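Local coordinates for protein phosphoacetylglucosamine mutase (Aspergillus lentulus, PDB 5O9X) that probably interconverts the 6-phosphate and 1-phosphate of N-acetylglucosamine, and is captured here with glucose 1,6-bisphosphate in its active site, at residues 32-36 against 70-76; 26-30 against 361-365; 63-67 against 162-167; 287-291 against 381-385. The protein carries 1 engineered substitution. All coordinates share one frame; numbering follows the deposited sequence.

Contact 1: residues 32-36 against 70-76; sequences FRMKA and HNPAEDN. Unlike the reference sequence in segment 32-36: Lys35 (reference Arg). With G16 (1,6-di-O-phosphono-alpha-D-glucopyranose), chain B.
Arg33, on edge strand 32-35, crosses the side chain of Asn71, guanidinium and amide planes 80° apart, in the loop that runs from the active site into strand 75-81. The two strands form an antiparallel pair at one border of the mixed sheet of domain I, and the loop follows the position of the phosphoserine of the phosphohexomutases, an engineered alanine here. Met34 and Asn76 make a hydrogen-bonded pair: Asn76 N donates to Met34 O at 3.0 Å and Met34 N returns the bond to Asn76 O at 3.1 Å. Two residues on, Ala36 N donates to Glu74 O, which extends the pairing to the type I turn Pro72-Asp75. At the outer side, the long side chain of Lys35 crosses Glu74 and gives a long salt bridge, NZ to OE1 3.7 Å. Asn76 O also receives a CA-H...O contact from Arg33 CA, while the Asn76 side-chain amide bonds Ser137.

With CG anti to the backbone N and a bend at chi3 (-71°), the Arg33 guanidinium is carried along the loop to the 1-phosphate of the bisphosphate sugar. Arg33 NH2 meets O1X at 2.7 Å and Arg33 NH1 meets O2X at 2.7 Å, a two-pronged grip from the guanidinium edge. NH1 also donates to Asn71 OD1, which it approaches from well above the carbonyl plane. Asn71 is itself held by Asp75, and Arg135 takes the backbone carbonyl of Asn71. His70, whose NE2 is tied to Glu510, adds its ND1 and, weakly, its backbone N to O2X: His70 ND1 lies 2.7 Å from O2X, in the plane of the ring and nearly straight at 173°.

Contact 2: residues 26-30 against 361-365; sequences QYGTA and TGVKH. With G16 (1,6-di-O-phosphono-alpha-D-glucopyranose), chain B.
At the active-site cleft, the start of helix 363-370 meets the loop before strand 32-35, with Thr29 and Lys364 carrying most of the contact. Gly362 is the N-cap residue of the helix, and the methyl CG2 of Thr29 rests on its CA at 3.7 Å. The two threonine methyls also meet, CG2 of Thr29 and CG2 of Thr361 standing 4.2 Å apart.

Lys364 is extended beyond CG, and its CD and CE pass beside the Thr29 carbonyl before the ammonium arrives. Lys364 NZ bonds Thr29 O at 3.1 Å, standing well above the carbonyl plane (61°), and makes a weak bond to Gly28 O. The strongest partner of the ammonium is Glu93 of helix 91-101, so the lysine links that helix to the loop backbone. A water donates to the same Thr29 O at 2.9 Å, and this oxygen therefore has two donors.

Both segments also hold the sugar. Thr29 OG1, anti to the carbonyl carbon (chi1 -61°), gives a short 2.6 Å bond to O3P of the 6-phosphate, while the same torsion leaves CG2 for Gly362. From the helix start, Val363 N reaches sugar hydroxyl O3 at 3.2 Å. A loop near the sheet of domain I and a helix N-terminus of domain III thus close together on the ligand, as in the multidomain active-site cleft of the phosphohexomutases.

Contact 3: residues 63-67 against 162-167; sequences GVMVT and MTTPQL
Thr67 OG1, just past strand 61-66, is hydrogen-bonded to both Asp133 OD2 and Ala69 N, while its methyl CG2, crossing at about a right angle, lies 3.7 Å from Thr164 OG1. The Thr164 hydroxyl is in turn bonded to Asp286, and Met65 CG packs against Thr164 OG1 at 3.5 Å.

Met65 is the main wedge. Its chain bends at chi2 (67°), which swings the terminal methyl round to the backbone before the helix, where CE comes within 3.2 Å of Met162 O. Leu167 slides past it the other way, with CD2 on Met65 CB at 3.9 Å and over Val64 O at 3.6 Å. That methyl also lies close over Gly63, where the strand has no side chain.

The helix start is fixed by a capping box: Gln166 N donates to Thr163 OG1 and Thr163 N to Gln166 OE1, each at 3.1 Å. This is packing of helix 164-176 on one face of the domain I sheet; Val64 and Val66, on the other face, pack against helix 138-151, which makes the familiar α/β/α sandwich.

Contact 4: residues 287-291 against 381-385; sequences ADRIL and ANGHG. Unlike the reference sequence in segment 287-291: Leu291 (reference Val). With G16 (1,6-di-O-phosphono-alpha-D-glucopyranose), chain B.
The guanidinium of Arg289 and the side-chain amide of Asn382 are stacked, their planes only 12° apart, with Asn382 ND2 3.7 Å above the guanidinium plane and over its centre. The His384 ring stands beside them at 63° to the guanidinium. One face of that ring receives Asp288 O, 2.9 Å above its plane, and the opposite face looks more loosely onto O3 of the sugar; Asn382 OD1 and phosphate oxygen O3X lie at its edge. These groups come from two loops of the phosphohexomutase active site: 287-291 takes in the end of the Asp-Gly-Asp-Ala-Asp sequence that in relatives holds the metal, Asp288 being its last aspartate, and leads into strand 290-295, while 381-385 is the sugar-binding loop of domain III.

Arg289 and His384 converge on the 1-phosphate. His384 NE2 bonds O3X at 2.7 Å, Arg289 NE reaches the same oxygen at 3.0 Å, and Arg289 NH2 turns to the bridging O1. Extended from CG to NE, the Arg289 chain runs straight to this anion. Asn382 ND2 makes a weak bond to sugar O4.

The backbone of the sugar loop is arranged by an Asx turn: Asn382 OD1 accepts from His384 N at 3.0 Å, nearly along the C=O axis. Gly383 packs its CA against Ile290 O in a CA-H...O contact; that oxygen is buried and has no hydrogen-bond partner in the model. Ile290 N bonds Gly383 O at 3.1 Å. A water completes the join, accepting from Arg289 NH1 at 3.1 Å and donating to Asn382 O at 2.7 Å.

In the fold
Contacts 1 and 3 belong to one mixed sheet: contact 1 lies at its partly exposed edge, with backbone pairing and a surface salt bridge, whereas contact 3 is wholly buried, has no hydrogen bond across it and packs a helix on a neighbouring strand. Contacts 2 and 4 instead join domains, the first by a lysine on carbonyls, the second by stacked flat groups in a buried pocket. Contacts 1, 2 and 4 all grip the bisphosphate sugar: contacts 1 and 4 share its 1-phosphate, and contact 2 takes the other phosphate. Contacts 3 and 4 touch where Pro165 rests on Asp288, and contacts 2 and 4 where Val363 meets His384.

Contact 1: residues 32-36 against 70-76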
# COMPACT_ATOMS: atom_id res chain seq x y z
N PHE A 32 -2.48 11.23 -8.17
CA PHE A 32 -1.69 11.78 -9.24
C PHE A 32 -0.21 11.44 -9.00
O PHE A 32 0.28 11.56 -7.87
CB PHE A 32 -1.84 13.30 -9.28
CG PHE A 32 -3.29 13.74 -9.50
CD1 PHE A 32 -3.90 13.60 -10.76
CD2 PHE A 32 -4.02 14.27 -8.43
CE1 PHE A 32 -5.24 13.97 -10.92
CE2 PHE A 32 -5.36 14.67 -8.60
CZ PHE A 32 -5.95 14.53 -9.86
N ARG A 33 0.46 11.02 -10.06
CA ARG A 33 1.85 10.63 -9.97
C ARG A 33 2.52 10.80 -11.33
O ARG A 33 1.99 10.34 -12.34
CB ARG A 33 1.88 9.12 -9.57
CG ARG A 33 3.24 8.74 -9.06
CD ARG A 33 3.14 7.32 -8.50
NE ARG A 33 2.40 7.19 -7.24
CZ ARG A 33 2.37 5.98 -6.58
NH1 ARG A 33 3.15 4.94 -7.02
NH2 ARG A 33 1.71 5.81 -5.42
N MET A 34 3.67 11.44 -11.37
CA MET A 34 4.29 11.78 -12.63
C MET A 34 5.66 12.36 -12.37
O MET A 34 6.04 12.54 -11.19
CB MET A 34 3.42 12.82 -13.38
CG MET A 34 3.34 14.15 -12.66
SD MET A 34 1.88 15.10 -13.12
CE MET A 34 0.47 14.25 -12.42
N LYS A 35 6.38 12.72 -13.45
CA LYS A 35 7.66 13.42 -13.28
C LYS A 35 7.42 14.70 -12.47
O LYS A 35 6.47 15.44 -12.74
CB LYS A 35 8.42 13.67 -14.63
CG LYS A 35 9.91 13.84 -14.43
CD LYS A 35 10.64 13.95 -15.76
CE LYS A 35 11.95 14.73 -15.63
NZ LYS A 35 12.80 14.34 -16.80
N ALA A 36 8.30 14.95 -11.49
CA ALA A 36 8.03 15.97 -10.44
C ALA A 36 7.95 17.36 -11.04
O ALA A 36 7.26 18.22 -10.49
CB ALA A 36 9.08 15.93 -9.36
N HIS A 70 6.74 3.55 -4.83
CA HIS A 70 7.71 2.65 -5.46
C HIS A 70 8.41 3.27 -6.68
O HIS A 70 9.43 2.71 -7.18
CB HIS A 70 7.02 1.32 -5.97
CG HIS A 70 6.38 1.44 -7.31
ND1 HIS A 70 5.07 1.88 -7.47
CD2 HIS A 70 6.85 1.21 -8.56
CE1 HIS A 70 4.77 1.89 -8.76
NE2 HIS A 70 5.84 1.49 -9.44
N ASN A 71 7.86 4.38 -7.20
CA ASN A 71 8.40 5.03 -8.44
C ASN A 71 9.87 5.51 -8.35
O ASN A 71 10.39 5.80 -7.24
CB ASN A 71 7.54 6.21 -8.93
CG ASN A 71 6.17 5.75 -9.49
OD1 ASN A 71 5.54 4.86 -8.93
ND2 ASN A 71 5.72 6.39 -10.56
N PRO A 72 10.51 5.64 -9.53
CA PRO A 72 11.91 6.14 -9.51
C PRO A 72 11.92 7.57 -8.89
O PRO A 72 10.87 8.28 -8.84
CB PRO A 72 12.30 6.17 -11.03
CG PRO A 72 11.40 5.07 -11.65
CD PRO A 72 10.06 5.27 -10.93
N ALA A 73 13.10 7.95 -8.39
CA ALA A 73 13.33 9.22 -7.66
C ALA A 73 12.86 10.48 -8.40
O ALA A 73 12.49 11.44 -7.71
CB ALA A 73 14.84 9.36 -7.32
N GLU A 74 12.86 10.49 -9.76
CA GLU A 74 12.52 11.73 -10.48
C GLU A 74 11.00 12.00 -10.40
O GLU A 74 10.53 13.10 -10.72
CB GLU A 74 12.88 11.61 -11.98
CG GLU A 74 12.00 10.58 -12.72
CD GLU A 74 12.32 10.45 -14.22
OE1 GLU A 74 13.06 11.29 -14.78
OE2 GLU A 74 11.81 9.49 -14.84
N ASP A 75 10.23 11.02 -9.97
CA ASP A 75 8.74 11.23 -9.87
C ASP A 75 8.36 11.79 -8.49
O ASP A 75 9.11 11.71 -7.51
CB ASP A 75 7.98 9.91 -10.05
CG ASP A 75 8.03 9.38 -11.50
OD1 ASP A 75 8.49 10.13 -12.42
OD2 ASP A 75 7.58 8.23 -11.73
N ASN A 76 7.15 12.35 -8.41
CA ASN A 76 6.51 12.56 -7.14
C ASN A 76 5.01 12.44 -7.36
O ASN A 76 4.57 12.04 -8.48
CB ASN A 76 6.94 13.90 -6.45
CG ASN A 76 6.98 13.75 -4.92
OD1 ASN A 76 6.28 12.89 -4.38
ND2 ASN A 76 7.85 14.55 -4.21
C1 G16 B . 0.43 1.65 -5.89
C2 G16 B . -0.87 1.14 -5.29
C3 G16 B . -0.89 -0.42 -5.30
C4 G16 B . -0.66 -1.04 -6.66
C5 G16 B . 0.66 -0.50 -7.21
C6 G16 B . 0.90 -0.78 -8.67
O1 G16 B . 1.52 1.21 -5.07
O2 G16 B . -1.14 1.65 -3.95
O3 G16 B . -2.06 -0.81 -4.70
O4 G16 B . -0.55 -2.53 -6.67
O5 G16 B . 0.67 0.95 -7.24
O6 G16 B . -0.22 -0.15 -9.43
P G16 B . -0.18 -0.19 -11.05
O1P G16 B . 0.06 -1.65 -11.50
O2P G16 B . 1.02 0.67 -11.51
O3P G16 B . -1.48 0.46 -11.58
P' G16 B . 2.56 2.25 -4.34
O1X G16 B . 1.75 3.51 -3.92
O2X G16 B . 3.57 2.73 -5.44
O3X G16 B . 3.32 1.50 -3.31

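Contact 2: residues 26-30 against 361-365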
# COMPACT_ATOMS: atom_id res chain seq x y z
N GLN A 26 -4.57 12.34 -14.69
CA GLN A 26 -5.55 11.36 -14.26
C GLN A 26 -5.17 10.91 -12.85
O GLN A 26 -3.98 10.86 -12.51
CB GLN A 26 -5.61 10.19 -15.25
CG GLN A 26 -4.23 9.73 -15.70
CD GLN A 26 -4.22 8.46 -16.58
OE1 GLN A 26 -4.58 8.51 -17.77
NE2 GLN A 26 -3.77 7.31 -15.99
N TYR A 27 -6.16 10.55 -12.04
CA TYR A 27 -5.91 10.16 -10.65
C TYR A 27 -5.12 8.81 -10.53
O TYR A 27 -4.28 8.64 -9.65
CB TYR A 27 -7.23 10.13 -9.88
CG TYR A 27 -7.07 10.14 -8.38
CD1 TYR A 27 -6.94 11.36 -7.68
CD2 TYR A 27 -7.07 8.93 -7.66
CE1 TYR A 27 -6.82 11.36 -6.31
CE2 TYR A 27 -6.97 8.93 -6.25
CZ TYR A 27 -6.84 10.13 -5.60
OH TYR A 27 -6.70 10.20 -4.22
N GLY A 28 -5.38 7.87 -11.43
CA GLY A 28 -4.56 6.63 -11.48
C GLY A 28 -4.92 5.69 -10.33
O GLY A 28 -5.98 5.83 -9.66
N THR A 29 -4.05 4.75 -10.09
CA THR A 29 -4.32 3.69 -9.11
C THR A 29 -4.36 4.27 -7.69
O THR A 29 -5.18 3.81 -6.85
CB THR A 29 -3.18 2.66 -9.24
OG1 THR A 29 -3.19 2.12 -10.56
CG2 THR A 29 -3.39 1.47 -8.28
N ALA A 30 -3.39 5.16 -7.39
CA ALA A 30 -3.18 5.68 -6.01
C ALA A 30 -3.09 7.22 -5.89
O ALA A 30 -2.62 7.71 -4.87
CB ALA A 30 -1.91 5.04 -5.39
N THR A 361 -6.42 -4.18 -9.14
CA THR A 361 -5.21 -3.66 -8.53
C THR A 361 -5.49 -2.34 -7.83
O THR A 361 -6.25 -1.47 -8.35
CB THR A 361 -4.12 -3.52 -9.59
OG1 THR A 361 -3.58 -4.83 -9.78
CG2 THR A 361 -2.97 -2.61 -9.15
N GLY A 362 -4.90 -2.19 -6.65
CA GLY A 362 -4.98 -0.89 -5.91
C GLY A 362 -5.66 -1.22 -4.56
O GLY A 362 -6.78 -1.74 -4.51
N VAL A 363 -5.00 -0.85 -3.45
CA VAL A 363 -5.46 -1.10 -2.08
C VAL A 363 -6.96 -0.73 -1.81
O VAL A 363 -7.69 -1.42 -1.13
CB VAL A 363 -4.57 -0.29 -1.05
CG1 VAL A 363 -5.03 -0.54 0.39
CG2 VAL A 363 -3.12 -0.73 -1.16
N LYS A 364 -7.42 0.35 -2.40
CA LYS A 364 -8.79 0.78 -2.23
C LYS A 364 -9.76 -0.36 -2.57
O LYS A 364 -10.69 -0.66 -1.81
CB LYS A 364 -9.02 2.08 -3.06
CG LYS A 364 -8.84 1.95 -4.61
CD LYS A 364 -8.39 3.27 -5.29
CE LYS A 364 -8.66 3.37 -6.81
NZ LYS A 364 -8.11 4.63 -7.48
N HIS A 365 -9.54 -1.02 -3.70
CA HIS A 365 -10.36 -2.17 -4.11
C HIS A 365 -10.25 -3.38 -3.19
O HIS A 365 -11.26 -4.11 -2.96
CB HIS A 365 -9.97 -2.57 -5.55
CG HIS A 365 -10.15 -1.43 -6.51
ND1 HIS A 365 -11.37 -0.86 -6.77
CD2 HIS A 365 -9.25 -0.77 -7.27
CE1 HIS A 365 -11.23 0.11 -7.66
NE2 HIS A 365 -9.94 0.19 -7.98
C1 G16 B . 0.43 1.65 -5.89
C2 G16 B . -0.87 1.14 -5.29
C3 G16 B . -0.89 -0.42 -5.30
C4 G16 B . -0.66 -1.04 -6.66
C5 G16 B . 0.66 -0.50 -7.21
C6 G16 B . 0.90 -0.78 -8.67
O1 G16 B . 1.52 1.21 -5.07
O2 G16 B . -1.14 1.65 -3.95
O3 G16 B . -2.06 -0.81 -4.70
O4 G16 B . -0.55 -2.53 -6.67
O5 G16 B . 0.67 0.95 -7.24
O6 G16 B . -0.22 -0.15 -9.43
P G16 B . -0.18 -0.19 -11.05
O1P G16 B . 0.06 -1.65 -11.50
O2P G16 B . 1.02 0.67 -11.51
O3P G16 B . -1.48 0.46 -11.58
P' G16 B . 2.56 2.25 -4.34
O1X G16 B . 1.75 3.51 -3.92
O2X G16 B . 3.57 2.73 -5.44
O3X G16 B . 3.32 1.50 -3.31
O HOH W 1 -5.30 2.30 -4.36

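Contact 3: residues 63-67 against 162-167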
# COMPACT_ATOMS: atom_id res chain seq x y z
N GLY A 63 -5.89 14.10 5.11
CA GLY A 63 -4.39 14.06 5.02
C GLY A 63 -4.02 14.19 3.54
O GLY A 63 -4.83 13.81 2.61
N VAL A 64 -2.82 14.74 3.30
CA VAL A 64 -2.23 14.71 1.99
C VAL A 64 -0.81 14.15 2.15
O VAL A 64 -0.07 14.66 2.94
CB VAL A 64 -2.13 16.15 1.39
CG1 VAL A 64 -1.52 16.07 -0.00
CG2 VAL A 64 -3.53 16.77 1.22
N MET A 65 -0.46 13.10 1.42
CA MET A 65 0.91 12.56 1.48
C MET A 65 1.57 12.87 0.15
O MET A 65 1.00 12.52 -0.91
CB MET A 65 0.84 11.02 1.65
CG MET A 65 2.23 10.36 1.72
SD MET A 65 3.11 10.82 3.23
CE MET A 65 4.73 10.20 2.79
N VAL A 66 2.72 13.52 0.17
CA VAL A 66 3.41 13.85 -1.07
C VAL A 66 4.50 12.75 -1.28
O VAL A 66 5.48 12.71 -0.56
CB VAL A 66 4.04 15.24 -1.04
CG1 VAL A 66 4.82 15.51 -2.37
CG2 VAL A 66 2.90 16.28 -0.79
N THR A 67 4.25 11.84 -2.24
CA THR A 67 5.15 10.76 -2.47
C THR A 67 4.75 10.17 -3.83
O THR A 67 3.59 10.25 -4.25
CB THR A 67 4.99 9.62 -1.35
OG1 THR A 67 5.92 8.60 -1.63
CG2 THR A 67 3.57 8.96 -1.35
N MET A 162 7.63 11.74 6.86
CA MET A 162 7.00 10.57 7.50
C MET A 162 6.79 9.52 6.43
O MET A 162 6.78 9.81 5.22
CB MET A 162 5.62 10.97 8.10
CG MET A 162 5.71 11.98 9.28
SD MET A 162 4.37 11.82 10.50
CE MET A 162 3.06 11.98 9.43
N THR A 163 6.58 8.28 6.88
CA THR A 163 6.24 7.17 5.94
C THR A 163 4.77 7.40 5.64
O THR A 163 4.09 8.16 6.37
CB THR A 163 6.41 5.77 6.65
OG1 THR A 163 5.46 5.62 7.68
CG2 THR A 163 7.82 5.59 7.26
N THR A 164 4.30 6.85 4.52
CA THR A 164 2.88 6.92 4.20
C THR A 164 2.00 6.44 5.35
O THR A 164 1.04 7.11 5.70
CB THR A 164 2.64 6.24 2.85
OG1 THR A 164 3.26 7.06 1.84
CG2 THR A 164 1.12 6.11 2.51
N PRO A 165 2.26 5.24 5.90
CA PRO A 165 1.37 4.77 6.96
C PRO A 165 1.42 5.66 8.22
O PRO A 165 0.40 5.78 8.89
CB PRO A 165 1.97 3.39 7.34
CG PRO A 165 2.71 2.95 6.14
CD PRO A 165 3.18 4.18 5.41
N GLN A 166 2.57 6.28 8.53
CA GLN A 166 2.59 7.31 9.65
C GLN A 166 1.58 8.42 9.42
O GLN A 166 0.85 8.80 10.38
CB GLN A 166 3.96 7.90 9.89
CG GLN A 166 4.84 6.91 10.62
CD GLN A 166 6.26 7.46 10.79
OE1 GLN A 166 6.77 8.27 9.95
NE2 GLN A 166 6.89 7.05 11.89
N LEU A 167 1.55 8.96 8.19
CA LEU A 167 0.58 10.01 7.88
C LEU A 167 -0.90 9.48 8.05
O LEU A 167 -1.72 10.14 8.68
CB LEU A 167 0.90 10.68 6.48
CG LEU A 167 -0.19 11.73 6.38
CD1 LEU A 167 -0.02 13.06 7.12
CD2 LEU A 167 -0.85 11.79 5.04

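Contact 4: residues 287-291 against 381-385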
# COMPACT_ATOMS: atom_id res chain seq x y z
N ALA A 287 7.78 3.22 2.56
CA ALA A 287 7.55 2.14 3.55
C ALA A 287 6.06 1.70 3.58
O ALA A 287 5.46 1.52 4.65
CB ALA A 287 8.04 2.54 4.94
N ASP A 288 5.50 1.49 2.39
CA ASP A 288 4.19 0.96 2.38
C ASP A 288 4.04 -0.37 1.61
O ASP A 288 2.92 -0.80 1.28
CB ASP A 288 3.20 2.02 1.90
CG ASP A 288 1.82 1.82 2.55
OD1 ASP A 288 1.72 1.16 3.64
OD2 ASP A 288 0.88 2.23 1.93
N ARG A 289 5.17 -0.99 1.35
CA ARG A 289 5.23 -2.38 0.83
C ARG A 289 6.30 -3.09 1.63
O ARG A 289 7.34 -2.48 1.94
CB ARG A 289 5.70 -2.39 -0.63
CG ARG A 289 4.71 -1.76 -1.59
CD ARG A 289 5.29 -1.92 -3.01
NE ARG A 289 4.48 -1.17 -3.98
CZ ARG A 289 4.62 -1.30 -5.30
NH1 ARG A 289 5.55 -2.12 -5.77
NH2 ARG A 289 3.92 -0.57 -6.14
N ILE A 290 6.09 -4.39 1.88
CA ILE A 290 7.20 -5.21 2.40
C ILE A 290 7.17 -6.57 1.69
O ILE A 290 6.11 -7.15 1.53
CB ILE A 290 7.13 -5.38 3.90
CG1 ILE A 290 8.37 -6.18 4.41
CG2 ILE A 290 5.76 -5.88 4.36
CD1 ILE A 290 8.55 -6.06 5.89
N LEU A 291 8.33 -7.05 1.26
CA LEU A 291 8.51 -8.52 1.18
C LEU A 291 9.67 -9.11 1.78
O LEU A 291 10.58 -8.41 2.12
CB LEU A 291 8.47 -9.08 -0.16
CG LEU A 291 8.89 -8.61 -1.42
CD1 LEU A 291 7.45 -8.06 -1.53
CD2 LEU A 291 10.13 -7.78 -1.20
N ALA A 381 0.58 -8.99 -4.24
CA ALA A 381 1.85 -9.72 -4.33
C ALA A 381 3.04 -8.80 -4.07
O ALA A 381 4.08 -9.26 -3.59
CB ALA A 381 1.94 -10.43 -5.75
N ASN A 382 2.93 -7.52 -4.48
CA ASN A 382 4.04 -6.56 -4.37
C ASN A 382 4.33 -6.20 -2.90
O ASN A 382 5.27 -5.43 -2.62
CB ASN A 382 3.73 -5.25 -5.18
CG ASN A 382 2.50 -4.49 -4.66
OD1 ASN A 382 2.18 -4.54 -3.50
ND2 ASN A 382 1.83 -3.74 -5.55
N GLY A 383 3.47 -6.66 -1.96
CA GLY A 383 3.74 -6.45 -0.50
C GLY A 383 2.95 -5.34 0.18
O GLY A 383 3.12 -5.08 1.37
N HIS A 384 2.02 -4.73 -0.53
CA HIS A 384 0.97 -3.95 0.16
C HIS A 384 -0.01 -4.83 0.85
O HIS A 384 -0.37 -5.91 0.34
CB HIS A 384 0.14 -3.21 -0.90
CG HIS A 384 0.62 -1.84 -1.14
ND1 HIS A 384 0.37 -0.79 -0.25
CD2 HIS A 384 1.36 -1.31 -2.15
CE1 HIS A 384 0.88 0.33 -0.75
NE2 HIS A 384 1.49 0.04 -1.90
N GLY A 385 -0.41 -4.47 2.07
CA GLY A 385 -1.61 -5.08 2.55
C GLY A 385 -1.70 -5.08 4.08
O GLY A 385 -0.86 -4.49 4.77
C1 G16 B . 0.43 1.65 -5.89
C2 G16 B . -0.87 1.14 -5.29
C3 G16 B . -0.89 -0.42 -5.30
C4 G16 B . -0.66 -1.04 -6.66
C5 G16 B . 0.66 -0.50 -7.21
C6 G16 B . 0.90 -0.78 -8.67
O1 G16 B . 1.52 1.21 -5.07
O2 G16 B . -1.14 1.65 -3.95
O3 G16 B . -2.06 -0.81 -4.70
O4 G16 B . -0.55 -2.53 -6.67
O5 G16 B . 0.67 0.95 -7.24
O6 G16 B . -0.22 -0.15 -9.43
P G16 B . -0.18 -0.19 -11.05
O1P G16 B . 0.06 -1.65 -11.50
O2P G16 B . 1.02 0.67 -11.51
O3P G16 B . -1.48 0.46 -11.58
P' G16 B . 2.56 2.25 -4.34
O1X G16 B . 1.75 3.51 -3.92
O2X G16 B . 3.57 2.73 -5.44
O3X G16 B . 3.32 1.50 -3.31
O HOH W 2 7.01 -4.53 -4.43